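Side-chain contacts in general Secretion Pathway Protein (Vibrio vulnificus, PDB 4G54), which forms a periplasmic domain of the type II secretion EpsAB fusion protein and probably binds peptidoglycan: residues 39-44 / 58-63; 79-84 / 90-95; 102-107 / 111-116; 132-137 / 144-149; 150-155 / 160-165. All coordinates share one frame; numbering follows the deposited sequence.

Contact 1 of 5, residues 39-44 / 58-63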
# COMPACT_ATOMS: atom_id res chain seq x y z
N LYS A 39 4.81 -9.56 3.67
CA LYS A 39 4.13 -10.86 3.59
C LYS A 39 2.61 -10.66 3.32
O LYS A 39 1.96 -11.51 2.69
CB LYS A 39 4.26 -11.59 4.90
CG LYS A 39 5.63 -11.97 5.28
CD LYS A 39 5.59 -12.88 6.58
CE LYS A 39 6.93 -12.83 7.24
NZ LYS A 39 6.90 -13.57 8.55
N LEU A 40 2.00 -9.58 3.86
CA LEU A 40 0.59 -9.29 3.62
C LEU A 40 0.31 -9.06 2.17
O LEU A 40 -0.79 -9.35 1.71
CB LEU A 40 0.15 -8.02 4.39
CG LEU A 40 -0.51 -8.19 5.71
CD1 LEU A 40 0.54 -8.61 6.58
CD2 LEU A 40 -1.13 -6.87 6.21
N TRP A 41 1.30 -8.56 1.43
CA TRP A 41 1.16 -8.41 -0.00
C TRP A 41 1.49 -9.70 -0.77
O TRP A 41 1.40 -9.77 -2.02
CB TRP A 41 2.04 -7.24 -0.48
CG TRP A 41 1.57 -5.90 -0.00
CD1 TRP A 41 1.96 -5.25 1.07
CD2 TRP A 41 0.63 -5.06 -0.68
NE1 TRP A 41 1.34 -4.02 1.18
CE2 TRP A 41 0.51 -3.87 0.08
CE3 TRP A 41 -0.09 -5.20 -1.87
CZ2 TRP A 41 -0.36 -2.77 -0.32
CZ3 TRP A 41 -0.93 -4.14 -2.27
CH2 TRP A 41 -1.07 -2.99 -1.48
N GLY A 42 1.86 -10.76 -0.04
CA GLY A 42 2.20 -12.04 -0.69
C GLY A 42 3.67 -12.24 -1.05
O GLY A 42 3.98 -13.22 -1.81
N TYR A 43 4.56 -11.35 -0.57
CA TYR A 43 5.93 -11.37 -1.00
C TYR A 43 6.92 -11.68 0.09
O TYR A 43 6.76 -11.26 1.24
CB TYR A 43 6.33 -10.05 -1.63
CG TYR A 43 5.57 -9.84 -2.91
CD1 TYR A 43 5.85 -10.63 -4.04
CD2 TYR A 43 4.56 -8.86 -3.03
CE1 TYR A 43 5.15 -10.45 -5.26
CE2 TYR A 43 3.88 -8.68 -4.25
CZ TYR A 43 4.20 -9.50 -5.35
OH TYR A 43 3.54 -9.45 -6.55
N ARG A 44 7.99 -12.39 -0.34
CA ARG A 44 9.16 -12.61 0.45
C ARG A 44 10.17 -11.47 0.16
O ARG A 44 10.74 -11.34 -0.95
CB ARG A 44 9.66 -14.07 0.17
CG ARG A 44 10.93 -14.51 0.89
CD ARG A 44 11.31 -15.92 0.37
NE ARG A 44 11.30 -15.98 -1.12
CZ ARG A 44 10.54 -16.80 -1.85
NH1 ARG A 44 9.71 -17.65 -1.25
NH2 ARG A 44 10.60 -16.78 -3.18
N SER A 58 12.41 -2.89 -6.17
CA SER A 58 11.34 -3.69 -6.82
C SER A 58 10.28 -2.65 -7.25
O SER A 58 10.55 -1.43 -7.10
CB SER A 58 10.70 -4.66 -5.80
OG SER A 58 9.84 -3.97 -4.88
N ILE A 59 9.13 -3.10 -7.75
CA ILE A 59 8.09 -2.13 -8.13
C ILE A 59 7.45 -1.47 -6.90
O ILE A 59 6.76 -0.49 -7.05
CB ILE A 59 7.00 -2.71 -9.02
CG1 ILE A 59 6.29 -3.85 -8.26
CG2 ILE A 59 7.76 -3.25 -10.31
CD1 ILE A 59 4.83 -4.14 -8.72
N PHE A 60 7.75 -1.94 -5.69
CA PHE A 60 7.16 -1.34 -4.52
C PHE A 60 7.81 -0.03 -4.16
O PHE A 60 9.08 0.14 -4.29
CB PHE A 60 7.17 -2.28 -3.29
CG PHE A 60 6.01 -3.22 -3.20
CD1 PHE A 60 5.93 -4.27 -4.08
CD2 PHE A 60 4.99 -3.04 -2.25
CE1 PHE A 60 4.86 -5.15 -4.06
CE2 PHE A 60 3.94 -3.93 -2.17
CZ PHE A 60 3.81 -4.95 -3.08
N GLN A 61 7.01 0.92 -3.70
CA GLN A 61 7.50 2.17 -3.07
C GLN A 61 7.44 1.96 -1.57
O GLN A 61 6.51 1.32 -1.06
CB GLN A 61 6.52 3.30 -3.38
CG GLN A 61 6.99 4.68 -3.43
CD GLN A 61 7.97 4.91 -4.57
OE1 GLN A 61 7.63 5.19 -5.78
NE2 GLN A 61 9.19 4.86 -4.20
N CYS A 62 8.39 2.56 -0.85
CA CYS A 62 8.43 2.51 0.63
C CYS A 62 8.64 3.94 1.06
O CYS A 62 9.52 4.62 0.51
CB CYS A 62 9.60 1.62 1.08
SG CYS A 62 9.45 1.35 2.93
N GLN A 63 7.76 4.45 1.95
CA GLN A 63 7.89 5.87 2.37
C GLN A 63 7.55 5.98 3.85
O GLN A 63 6.51 5.43 4.28
CB GLN A 63 6.89 6.72 1.48
CG GLN A 63 6.88 8.18 1.61
CD GLN A 63 5.69 8.78 0.78
OE1 GLN A 63 4.55 8.43 1.02
NE2 GLN A 63 5.98 9.70 -0.15
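Phe60 reaches across to Trp41 and Tyr43, and its ring carries the whole contact. CB leaves the backbone at the start of strand 60-66 and points toward segment 39-44. The far rim of the ring does the work. CE2 lies over one face of the Trp41 indole, 3.8 Å from Trp41 CG, and is offset toward the rim of that face. CE1 goes to the other partner and sits 3.7 Å from CE2 of Tyr43. CZ, the tip, falls between the two: it is 3.9 Å from Trp41 CB and equally far from Tyr43 CE2.

The Trp41 pair is edge-to-face. The planes stand at 79°, and the centroids of the Phe60 ring and the five-membered ring of Trp41 are 5.1 Å apart. The Tyr43 ring meets Phe60 obliquely. Both Trp41 and Tyr43 hold CG anti to the carbonyl carbon (chi1 -69° and -67°), which sends the two rings out to meet Phe60. Gly42, between them, has positive phi and closes helix 30-40 in a Schellman motif. Beside Phe60, Ser58 OG accepts the Phe60 N-H in an ST turn (3.0 Å between Phe60 N and Ser58 OG).

Tyr38 and Trp209 extend this aromatic cluster. It joins the end of helix 30-40 to an outermost strand of the antiparallel sheet in the peptidase C39-like region. No hydrogen bond crosses between the segments, so cohesion here rests on dispersion and the weak electrostatics of an aromatic edge against a face.

Contact 2 of 5, residues 79-84 / 90-95; sequences LLLTLQ and AYVVLL
The carbonyl O of Val92 receives the N-H of Leu81 in a short, nearly straight bond, 2.7 Å from Leu81 N to Val92 O with 169° at the hydrogen. Leu80 adds a CA-H...O contact to the same oxygen, and its CD1 methyl lies 3.5 Å from Val92 O. That methyl arrives there because Leu80 CG is anti to the backbone N (chi1 -176°). The same leucine spreads its two tips: CD1 packs on Val93 CG2, while CD2 lies 3.9 Å from Tyr91 CD2.

Thr82 and Tyr91 share this face and lie side by side, pointing the same way. Thr82 OG1 comes within 3.3 Å of Tyr91 CE2, approaching the ring obliquely. The hydroxyl has its polar partner elsewhere, in Glu125, and Tyr91 OH bonds to Arg89.

The two strands, 79-85 and 88-97, form a beta hairpin inside the antiparallel sheet of the peptidase C39-like region. Leu79-Leu94, Leu81-Val92 and Leu83-Ala90 are its hydrogen-bonded pairs here, each joined by two backbone bonds. Leu80-Val93 and Thr82-Tyr91 are non-hydrogen-bonded pairs.

On the other face the residues of both segments are apolar. Val92 CG1 touches two leucines of the partner strand, 3.8 Å from Leu83 CD1 and 3.9 Å from Leu81 CB. Leu81 CG then leans on Leu94 CB, also at 3.9 Å. Strand 101-105 borders this row, with Leu104 touching Val92 and Leu94.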
# COMPACT_ATOMS: atom_id res chain seq x y z
N LEU A 79 -0.50 -0.49 6.74
CA LEU A 79 0.68 0.35 7.01
C LEU A 79 1.45 -0.24 8.14
O LEU A 79 0.89 -1.08 8.96
CB LEU A 79 0.19 1.77 7.53
CG LEU A 79 -0.53 2.58 6.46
CD1 LEU A 79 -1.01 3.87 7.07
CD2 LEU A 79 0.35 2.97 5.28
N LEU A 80 2.73 0.19 8.31
CA LEU A 80 3.50 -0.21 9.53
C LEU A 80 3.49 1.00 10.49
O LEU A 80 3.85 2.12 10.04
CB LEU A 80 4.94 -0.55 9.14
CG LEU A 80 5.80 -1.07 10.33
CD1 LEU A 80 5.35 -2.54 10.72
CD2 LEU A 80 7.27 -1.09 9.84
N LEU A 81 3.00 0.78 11.73
CA LEU A 81 2.91 1.90 12.68
C LEU A 81 4.19 1.86 13.53
O LEU A 81 4.62 0.81 14.00
CB LEU A 81 1.71 1.73 13.64
CG LEU A 81 0.37 1.61 12.92
CD1 LEU A 81 -0.70 1.59 14.03
CD2 LEU A 81 0.15 2.75 11.95
N THR A 82 4.80 3.02 13.79
CA THR A 82 5.90 3.11 14.76
C THR A 82 5.25 3.40 16.09
O THR A 82 4.58 4.47 16.26
CB THR A 82 6.89 4.25 14.36
OG1 THR A 82 7.44 4.00 13.03
CG2 THR A 82 8.08 4.32 15.39
N LEU A 83 5.54 2.54 17.08
CA LEU A 83 5.05 2.80 18.46
C LEU A 83 6.23 3.32 19.30
O LEU A 83 7.39 2.92 19.08
CB LEU A 83 4.46 1.53 19.04
CG LEU A 83 3.30 0.88 18.23
CD1 LEU A 83 2.69 -0.29 19.05
CD2 LEU A 83 2.26 1.92 17.88
N GLN A 84 5.97 4.27 20.20
CA GLN A 84 7.07 4.86 20.98
C GLN A 84 6.57 4.83 22.43
O GLN A 84 5.40 5.10 22.69
CB GLN A 84 7.50 6.30 20.49
CG GLN A 84 7.07 6.67 18.99
CD GLN A 84 7.97 7.66 18.15
OE1 GLN A 84 9.03 8.15 18.62
NE2 GLN A 84 7.52 7.95 16.85
N ALA A 90 8.96 0.40 18.73
CA ALA A 90 8.49 -0.89 18.26
C ALA A 90 7.60 -0.65 17.08
O ALA A 90 7.25 0.53 16.75
CB ALA A 90 7.72 -1.65 19.33
N TYR A 91 7.30 -1.70 16.34
CA TYR A 91 6.68 -1.52 15.01
C TYR A 91 5.57 -2.59 14.92
O TYR A 91 5.80 -3.71 15.27
CB TYR A 91 7.73 -1.79 13.89
CG TYR A 91 8.81 -0.74 13.93
CD1 TYR A 91 9.96 -0.90 14.74
CD2 TYR A 91 8.65 0.45 13.19
CE1 TYR A 91 10.90 0.10 14.81
CE2 TYR A 91 9.63 1.49 13.23
CZ TYR A 91 10.77 1.29 14.05
OH TYR A 91 11.75 2.23 14.14
N VAL A 92 4.39 -2.19 14.45
CA VAL A 92 3.27 -3.14 14.35
C VAL A 92 2.51 -2.86 13.03
O VAL A 92 2.51 -1.74 12.55
CB VAL A 92 2.34 -3.02 15.60
CG1 VAL A 92 1.57 -1.67 15.64
CG2 VAL A 92 1.44 -4.16 15.67
N VAL A 93 2.02 -3.92 12.40
CA VAL A 93 1.25 -3.74 11.18
C VAL A 93 -0.15 -3.35 11.48
O VAL A 93 -0.84 -4.01 12.27
CB VAL A 93 1.31 -4.99 10.26
CG1 VAL A 93 0.29 -4.88 9.12
CG2 VAL A 93 2.76 -5.16 9.73
N LEU A 94 -0.62 -2.25 10.85
CA LEU A 94 -2.06 -1.90 10.91
C LEU A 94 -2.70 -2.58 9.73
O LEU A 94 -2.40 -2.28 8.56
CB LEU A 94 -2.22 -0.36 10.80
CG LEU A 94 -3.67 0.13 10.67
CD1 LEU A 94 -4.39 -0.06 11.94
CD2 LEU A 94 -3.66 1.64 10.32
N LEU A 95 -3.66 -3.48 10.02
CA LEU A 95 -4.36 -4.19 8.97
C LEU A 95 -5.62 -3.48 8.62
O LEU A 95 -5.94 -3.41 7.41
CB LEU A 95 -4.68 -5.68 9.44
CG LEU A 95 -5.51 -6.54 8.51
CD1 LEU A 95 -4.73 -6.87 7.24
CD2 LEU A 95 -5.85 -7.86 9.30

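Contact 3 of 5, residues 102-107 / 111-116; sequences VVLLTG and LTFTVS
Leu104 turns CG anti to its carbonyl carbon (chi1 -57°) and stays extended beyond CG, which carries CD1 over one face of the Phe113 ring. The two side chains cross at about a right angle, and the result is a CH-pi contact: Leu104 CD1 stands 4.0 Å from the Phe113 centroid, 22° off the ring normal. The methyl is offset toward the CD2 side. Closer to the backbone, Val102 CG2 presses on Phe113 CB at 3.6 Å.

Farther along, Thr106 and Leu111 also cross at about a right angle. Thr106 CG2 meets Leu111 CD1 at 3.5 Å. The hydroxyl of Thr106 faces other partners, accepting from the backbone N atoms of Glu108 and Gln109 in the turn.

Four backbone bonds tie the strands. The straightest runs from Leu104 N to Leu111 O, 2.7 Å with 176° at the hydrogen. On the opposite face, Val103 and Thr112 touch more loosely, with Val103 CG2 4.1 Å from Thr112 OG1. Thr114 then takes the N-cap position of helix 115-121. This is a beta hairpin of strands 101-105 and 110-114, whose second strand is outermost in the antiparallel sheet of the peptidase C39-like region.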
# COMPACT_ATOMS: atom_id res chain seq x y z
N VAL A 102 -8.54 -0.41 15.95
CA VAL A 102 -7.64 -0.78 14.84
C VAL A 102 -7.29 -2.25 15.09
O VAL A 102 -7.35 -2.76 16.22
CB VAL A 102 -6.39 0.04 14.82
CG1 VAL A 102 -6.70 1.51 14.40
CG2 VAL A 102 -5.60 -0.00 16.22
N VAL A 103 -7.08 -2.94 13.97
CA VAL A 103 -6.61 -4.34 14.02
C VAL A 103 -5.14 -4.35 13.69
O VAL A 103 -4.69 -3.82 12.68
CB VAL A 103 -7.39 -5.27 13.05
CG1 VAL A 103 -6.79 -6.69 13.06
CG2 VAL A 103 -8.84 -5.22 13.51
N LEU A 104 -4.35 -4.88 14.63
CA LEU A 104 -2.87 -4.86 14.56
C LEU A 104 -2.32 -6.27 14.40
O LEU A 104 -2.83 -7.22 15.00
CB LEU A 104 -2.33 -4.23 15.83
CG LEU A 104 -2.86 -2.81 16.12
CD1 LEU A 104 -2.15 -2.35 17.41
CD2 LEU A 104 -2.56 -1.90 14.92
N LEU A 105 -1.25 -6.40 13.63
CA LEU A 105 -0.49 -7.68 13.46
C LEU A 105 0.93 -7.49 13.97
O LEU A 105 1.64 -6.61 13.51
CB LEU A 105 -0.51 -8.12 12.00
CG LEU A 105 -1.87 -8.17 11.32
CD1 LEU A 105 -1.70 -8.53 9.81
CD2 LEU A 105 -2.73 -9.27 11.94
N THR A 106 1.36 -8.35 14.91
CA THR A 106 2.61 -8.13 15.64
C THR A 106 3.72 -9.04 15.14
O THR A 106 4.85 -8.96 15.61
CB THR A 106 2.46 -8.40 17.17
OG1 THR A 106 2.30 -9.86 17.32
CG2 THR A 106 1.28 -7.71 17.80
N GLY A 107 3.45 -9.90 14.15
CA GLY A 107 4.41 -10.95 13.78
C GLY A 107 4.11 -12.30 14.50
O GLY A 107 4.53 -13.37 14.07
N LEU A 111 -4.08 -8.52 17.24
CA LEU A 111 -4.64 -7.71 18.36
C LEU A 111 -5.59 -6.60 17.90
O LEU A 111 -5.44 -6.03 16.83
CB LEU A 111 -3.51 -6.97 19.13
CG LEU A 111 -2.34 -7.88 19.52
CD1 LEU A 111 -1.22 -7.11 20.21
CD2 LEU A 111 -2.81 -9.04 20.34
N THR A 112 -6.58 -6.29 18.75
CA THR A 112 -7.46 -5.16 18.49
C THR A 112 -7.19 -4.12 19.56
O THR A 112 -7.22 -4.44 20.76
CB THR A 112 -8.94 -5.59 18.53
OG1 THR A 112 -9.15 -6.47 17.42
CG2 THR A 112 -9.85 -4.40 18.31
N PHE A 113 -6.95 -2.89 19.14
CA PHE A 113 -6.72 -1.78 20.09
C PHE A 113 -7.83 -0.80 19.90
O PHE A 113 -8.24 -0.50 18.77
CB PHE A 113 -5.43 -1.08 19.65
CG PHE A 113 -4.23 -1.39 20.51
CD1 PHE A 113 -4.12 -2.57 21.20
CD2 PHE A 113 -3.16 -0.50 20.48
CE1 PHE A 113 -2.97 -2.84 21.95
CE2 PHE A 113 -2.03 -0.76 21.23
CZ PHE A 113 -1.99 -1.92 22.01
N THR A 114 -8.28 -0.19 21.02
CA THR A 114 -9.17 0.96 20.94
C THR A 114 -8.37 2.20 20.49
O THR A 114 -7.14 2.19 20.48
CB THR A 114 -9.76 1.27 22.32
OG1 THR A 114 -8.70 1.65 23.20
CG2 THR A 114 -10.44 0.05 22.91
N VAL A 115 -9.08 3.27 20.13
CA VAL A 115 -8.41 4.55 19.81
C VAL A 115 -7.51 4.98 20.98
O VAL A 115 -6.36 5.37 20.81
CB VAL A 115 -9.42 5.66 19.58
CG1 VAL A 115 -8.70 6.95 19.14
CG2 VAL A 115 -10.27 5.28 18.47
N SER A 116 -8.07 4.91 22.20
CA SER A 116 -7.29 5.29 23.36
C SER A 116 -5.98 4.49 23.47
O SER A 116 -4.91 5.06 23.67
CB SER A 116 -8.12 5.15 24.62
OG SER A 116 -7.38 5.55 25.73

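Contact 4 of 5, residues 132-137 / 144-149; sequences MPLRET and GEAIEV
Leu134 sends both of its methyls to helix 145-158. CD2 rests on Ala146, 3.9 Å from Ala146 CB and 3.8 Å from Ala146 O. CD1 goes to the next turn and meets Val149 CG1 at 4.0 Å. Leu134 has CG anti to the carbonyl carbon (chi1 -51°) and its chain extended beyond (chi2 -177°); this carries the methyl fork onto the helix, where CD1 also comes near Ala146 O.

Val149 answers with one branch. Its CG1 is anti to the backbone N (chi1 172°) and comes alongside Leu134, the two side chains sliding past each other in opposite directions. The same CG1 also touches Pro133 CG, 4.0 Å away. One valine methyl thus serves two neighbours on the loop. The contacts are apolar, with no hydrogen bond across the segments.

The loop is shaped partly by Arg135. Its NE gives a bond to Met132 O, 2.9 Å long, and that oxygen lies near the guanidinium plane. NH1 and NH2 of the same guanidinium reach Ser56 and Ile59. Gly144, at the N-cap position, accepts from Ile147 N and starts the helix with positive phi.

The loop follows strand 125-131 and leads to helix 145-158, which lies in the putative peptidoglycan-binding region. Here Leu134 lies between helices, touching Leu150 and Leu153 farther along helix 145-158 and Leu196 on helix 193-202, while Gln200 of that second helix accepts from Leu134 N.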
# COMPACT_ATOMS: atom_id res chain seq x y z
N MET A 132 4.02 0.16 -7.15
CA MET A 132 3.95 1.32 -8.09
C MET A 132 4.70 0.92 -9.33
O MET A 132 5.78 1.40 -9.58
CB MET A 132 4.51 2.59 -7.40
CG MET A 132 4.21 3.74 -8.39
SD MET A 132 4.66 5.25 -7.43
CE MET A 132 4.29 6.36 -8.73
N PRO A 133 4.10 0.10 -10.19
CA PRO A 133 4.74 -0.29 -11.44
C PRO A 133 4.86 0.79 -12.49
O PRO A 133 5.71 0.64 -13.40
CB PRO A 133 3.83 -1.39 -11.95
CG PRO A 133 2.43 -1.06 -11.45
CD PRO A 133 2.84 -0.62 -10.01
N LEU A 134 4.07 1.88 -12.35
CA LEU A 134 4.07 2.94 -13.37
C LEU A 134 4.75 4.17 -12.83
O LEU A 134 4.24 4.83 -11.89
CB LEU A 134 2.66 3.30 -13.85
CG LEU A 134 1.84 2.09 -14.27
CD1 LEU A 134 0.41 2.59 -14.84
CD2 LEU A 134 2.60 1.39 -15.46
N ARG A 135 5.95 4.42 -13.32
CA ARG A 135 6.78 5.47 -12.70
C ARG A 135 7.21 6.48 -13.73
O ARG A 135 8.07 7.32 -13.42
CB ARG A 135 8.10 4.85 -12.14
CG ARG A 135 7.81 3.77 -11.07
CD ARG A 135 8.17 4.18 -9.76
NE ARG A 135 8.01 3.08 -8.80
CZ ARG A 135 8.85 2.84 -7.83
NH1 ARG A 135 9.95 3.61 -7.71
NH2 ARG A 135 8.58 1.84 -6.94
N GLU A 136 6.65 6.39 -14.95
CA GLU A 136 6.93 7.37 -16.00
C GLU A 136 5.64 7.90 -16.64
O GLU A 136 4.60 7.19 -16.69
CB GLU A 136 7.75 6.71 -17.13
CG GLU A 136 9.08 6.34 -16.55
CD GLU A 136 10.01 5.63 -17.53
OE1 GLU A 136 10.15 6.06 -18.69
OE2 GLU A 136 10.74 4.71 -17.06
N THR A 137 5.70 9.14 -17.15
CA THR A 137 4.48 9.70 -17.67
C THR A 137 3.95 8.97 -18.89
O THR A 137 4.73 8.67 -19.81
CB THR A 137 4.78 11.18 -18.01
OG1 THR A 137 5.07 11.83 -16.75
CG2 THR A 137 3.61 11.85 -18.67
N GLY A 144 1.83 -0.06 -25.08
CA GLY A 144 2.64 -1.08 -24.46
C GLY A 144 2.02 -1.65 -23.23
O GLY A 144 0.89 -1.25 -22.87
N GLU A 145 2.76 -2.53 -22.52
CA GLU A 145 2.22 -3.16 -21.35
C GLU A 145 1.87 -2.13 -20.25
O GLU A 145 0.93 -2.35 -19.48
CB GLU A 145 3.21 -4.14 -20.78
CG GLU A 145 2.62 -5.03 -19.69
CD GLU A 145 3.66 -5.99 -19.04
OE1 GLU A 145 4.84 -6.10 -19.51
OE2 GLU A 145 3.26 -6.67 -18.06
N ALA A 146 2.61 -1.03 -20.18
CA ALA A 146 2.30 -0.01 -19.21
C ALA A 146 0.92 0.57 -19.40
O ALA A 146 0.27 0.95 -18.38
CB ALA A 146 3.35 1.10 -19.29
N ILE A 147 0.48 0.65 -20.66
CA ILE A 147 -0.85 1.20 -20.93
C ILE A 147 -1.90 0.19 -20.49
O ILE A 147 -2.92 0.58 -19.88
CB ILE A 147 -1.01 1.53 -22.40
CG1 ILE A 147 0.02 2.55 -22.89
CG2 ILE A 147 -2.43 2.06 -22.64
CD1 ILE A 147 0.32 3.75 -21.97
N GLU A 148 -1.64 -1.11 -20.67
CA GLU A 148 -2.60 -2.10 -20.21
C GLU A 148 -2.73 -2.05 -18.72
O GLU A 148 -3.84 -2.20 -18.14
CB GLU A 148 -2.14 -3.53 -20.61
CG GLU A 148 -1.82 -3.65 -22.07
CD GLU A 148 -1.17 -5.00 -22.46
OE1 GLU A 148 -0.75 -5.79 -21.59
OE2 GLU A 148 -1.08 -5.23 -23.69
N VAL A 149 -1.59 -1.86 -18.01
CA VAL A 149 -1.66 -1.71 -16.58
C VAL A 149 -2.39 -0.44 -16.06
O VAL A 149 -3.23 -0.54 -15.18
CB VAL A 149 -0.20 -1.68 -15.97
CG1 VAL A 149 -0.21 -1.33 -14.48
CG2 VAL A 149 0.42 -3.07 -16.17

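Contact 5 of 5, residues 150-155 / 160-165; sequences LDQLLA and DEPLKT
The Asp151 carboxylate is gripped by the backbone of segment 160-165. At one edge, Leu163 N donates to the syn lone pair of OD1, 2.8 Å from Asp151 OD1. Thr165 N comes from above the plane instead, 47° out of it, and lies 3.1 Å from Asp151 OD2. Lys164 N adds a weak bond to OD2, bent to 117° at the hydrogen. CG of Asp151 is anti to the backbone N (chi1 179°), which carries the carboxylate outward from the helix to these amides. They probably stabilise its negative charge. Apolar atoms pack around it as well: Leu163 CB lies 3.6 Å from Asp151 OD1, and the Thr165 methyl CG2 is near OD2.

The Gln152 chain bends at chi2, and its amide NE2 comes 3.8 Å from Pro162 CG.

This loop runs from helix 145-158 toward helix 170-182 in the putative peptidoglycan-binding domain, and it folds back along the first helix. Asp151 holds its later part. Near the helix end, Ala155 O takes the N-H of Asp160, with 3.0 Å between Asp160 N and Ala155 O.

Between these polar ends, Ala155 CB nestles against Pro162, 3.4 Å from Pro162 N and 3.6 Å from Pro162 CD. The carboxylate of Asp160 leans back over Ala155, but its OD1 makes a salt bridge with Arg175 on helix 170-182.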
# COMPACT_ATOMS: atom_id res chain seq x y z
N LEU A 150 -2.17 0.69 -16.76
CA LEU A 150 -2.94 1.94 -16.54
C LEU A 150 -4.46 1.68 -16.68
O LEU A 150 -5.24 2.04 -15.77
CB LEU A 150 -2.43 3.04 -17.53
CG LEU A 150 -3.25 4.28 -17.34
CD1 LEU A 150 -3.28 4.87 -15.95
CD2 LEU A 150 -2.76 5.33 -18.39
N ASP A 151 -4.78 0.95 -17.75
CA ASP A 151 -6.20 0.70 -18.09
C ASP A 151 -6.79 -0.13 -16.88
O ASP A 151 -7.90 0.20 -16.35
CB ASP A 151 -6.18 -0.02 -19.40
CG ASP A 151 -7.60 -0.42 -19.94
OD1 ASP A 151 -8.57 0.33 -19.71
OD2 ASP A 151 -7.63 -1.51 -20.60
N GLN A 152 -6.08 -1.16 -16.43
CA GLN A 152 -6.59 -2.00 -15.40
C GLN A 152 -6.71 -1.24 -14.08
O GLN A 152 -7.74 -1.43 -13.35
CB GLN A 152 -5.65 -3.22 -15.19
CG GLN A 152 -5.71 -4.10 -16.46
CD GLN A 152 -7.06 -4.88 -16.63
OE1 GLN A 152 -7.79 -5.15 -15.64
NE2 GLN A 152 -7.41 -5.24 -17.91
N LEU A 153 -5.71 -0.40 -13.74
CA LEU A 153 -5.76 0.32 -12.43
C LEU A 153 -6.89 1.35 -12.46
O LEU A 153 -7.60 1.56 -11.48
CB LEU A 153 -4.39 1.06 -12.25
CG LEU A 153 -3.27 0.13 -11.91
CD1 LEU A 153 -1.93 0.94 -11.94
CD2 LEU A 153 -3.47 -0.48 -10.52
N LEU A 154 -7.08 1.99 -13.63
CA LEU A 154 -8.17 3.04 -13.66
C LEU A 154 -9.50 2.37 -13.50
O LEU A 154 -10.37 2.92 -12.78
CB LEU A 154 -8.22 3.78 -15.01
CG LEU A 154 -7.18 4.80 -15.14
CD1 LEU A 154 -7.10 5.25 -16.64
CD2 LEU A 154 -7.62 6.06 -14.22
N ALA A 155 -9.73 1.20 -14.11
CA ALA A 155 -11.02 0.50 -13.93
C ALA A 155 -11.21 0.09 -12.48
O ALA A 155 -12.31 0.19 -11.92
CB ALA A 155 -11.07 -0.73 -14.88
N ASP A 160 -15.24 0.35 -12.48
CA ASP A 160 -16.01 0.08 -13.72
C ASP A 160 -15.18 -0.82 -14.63
O ASP A 160 -14.34 -1.63 -14.12
CB ASP A 160 -16.40 1.42 -14.37
CG ASP A 160 -15.21 2.23 -14.74
OD1 ASP A 160 -14.06 1.75 -14.62
OD2 ASP A 160 -15.45 3.41 -15.15
N GLU A 161 -15.42 -0.79 -15.94
CA GLU A 161 -14.76 -1.80 -16.81
C GLU A 161 -13.58 -1.24 -17.53
O GLU A 161 -13.59 -0.10 -17.97
CB GLU A 161 -15.82 -2.30 -17.84
CG GLU A 161 -17.01 -3.00 -17.14
CD GLU A 161 -16.56 -4.28 -16.47
OE1 GLU A 161 -15.74 -4.99 -17.09
OE2 GLU A 161 -16.93 -4.57 -15.30
N PRO A 162 -12.51 -2.06 -17.68
CA PRO A 162 -11.39 -1.61 -18.51
C PRO A 162 -11.68 -1.63 -19.98
O PRO A 162 -12.68 -2.31 -20.40
CB PRO A 162 -10.28 -2.63 -18.19
CG PRO A 162 -10.98 -3.85 -17.71
CD PRO A 162 -12.29 -3.37 -17.02
N LEU A 163 -10.91 -0.85 -20.75
CA LEU A 163 -11.05 -0.86 -22.18
C LEU A 163 -10.41 -2.09 -22.82
O LEU A 163 -10.79 -2.39 -24.01
CB LEU A 163 -10.36 0.38 -22.83
CG LEU A 163 -10.94 1.69 -22.27
CD1 LEU A 163 -10.20 2.78 -22.99
CD2 LEU A 163 -12.46 1.84 -22.56
N LYS A 164 -9.49 -2.78 -22.11
CA LYS A 164 -8.64 -3.86 -22.75
C LYS A 164 -7.85 -3.25 -23.90
O LYS A 164 -7.84 -3.78 -25.03
CB LYS A 164 -9.42 -5.11 -23.18
CG LYS A 164 -10.13 -5.66 -21.91
CD LYS A 164 -10.83 -7.02 -22.25
CE LYS A 164 -11.98 -7.29 -21.25
NZ LYS A 164 -12.67 -8.65 -21.53
N THR A 165 -7.13 -2.18 -23.60
CA THR A 165 -6.36 -1.52 -24.68
C THR A 165 -4.86 -1.58 -24.33
O THR A 165 -4.52 -1.40 -23.16
CB THR A 165 -6.83 -0.08 -24.83
OG1 THR A 165 -6.12 0.52 -25.90
CG2 THR A 165 -6.58 0.77 -23.55

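Overall arrangement
Contacts 1, 2 and 3 belong to the peptidase C39-like region and all reach one antiparallel sheet. Contacts 2 and 3 are adjoining hairpins, with centres about 9 Å apart, joined by backbone bonds between strands 88-97 and 101-105. Both combine backbone ladders with apolar packing. Contact 1 is also buried but built on aromatic side chains; Leu40 beside it packs on Val93, Leu95 and Leu105. Contacts 4 and 5 share helix 145-158 and are only partly buried. Contact 4 is aliphatic, whereas contact 5 relies on a carboxylate held by backbone amides. Ile59 ties contact 1 to contact 4 through Met132 and Arg135, linking strand 60-66 to the loop that packs on helix 145-158.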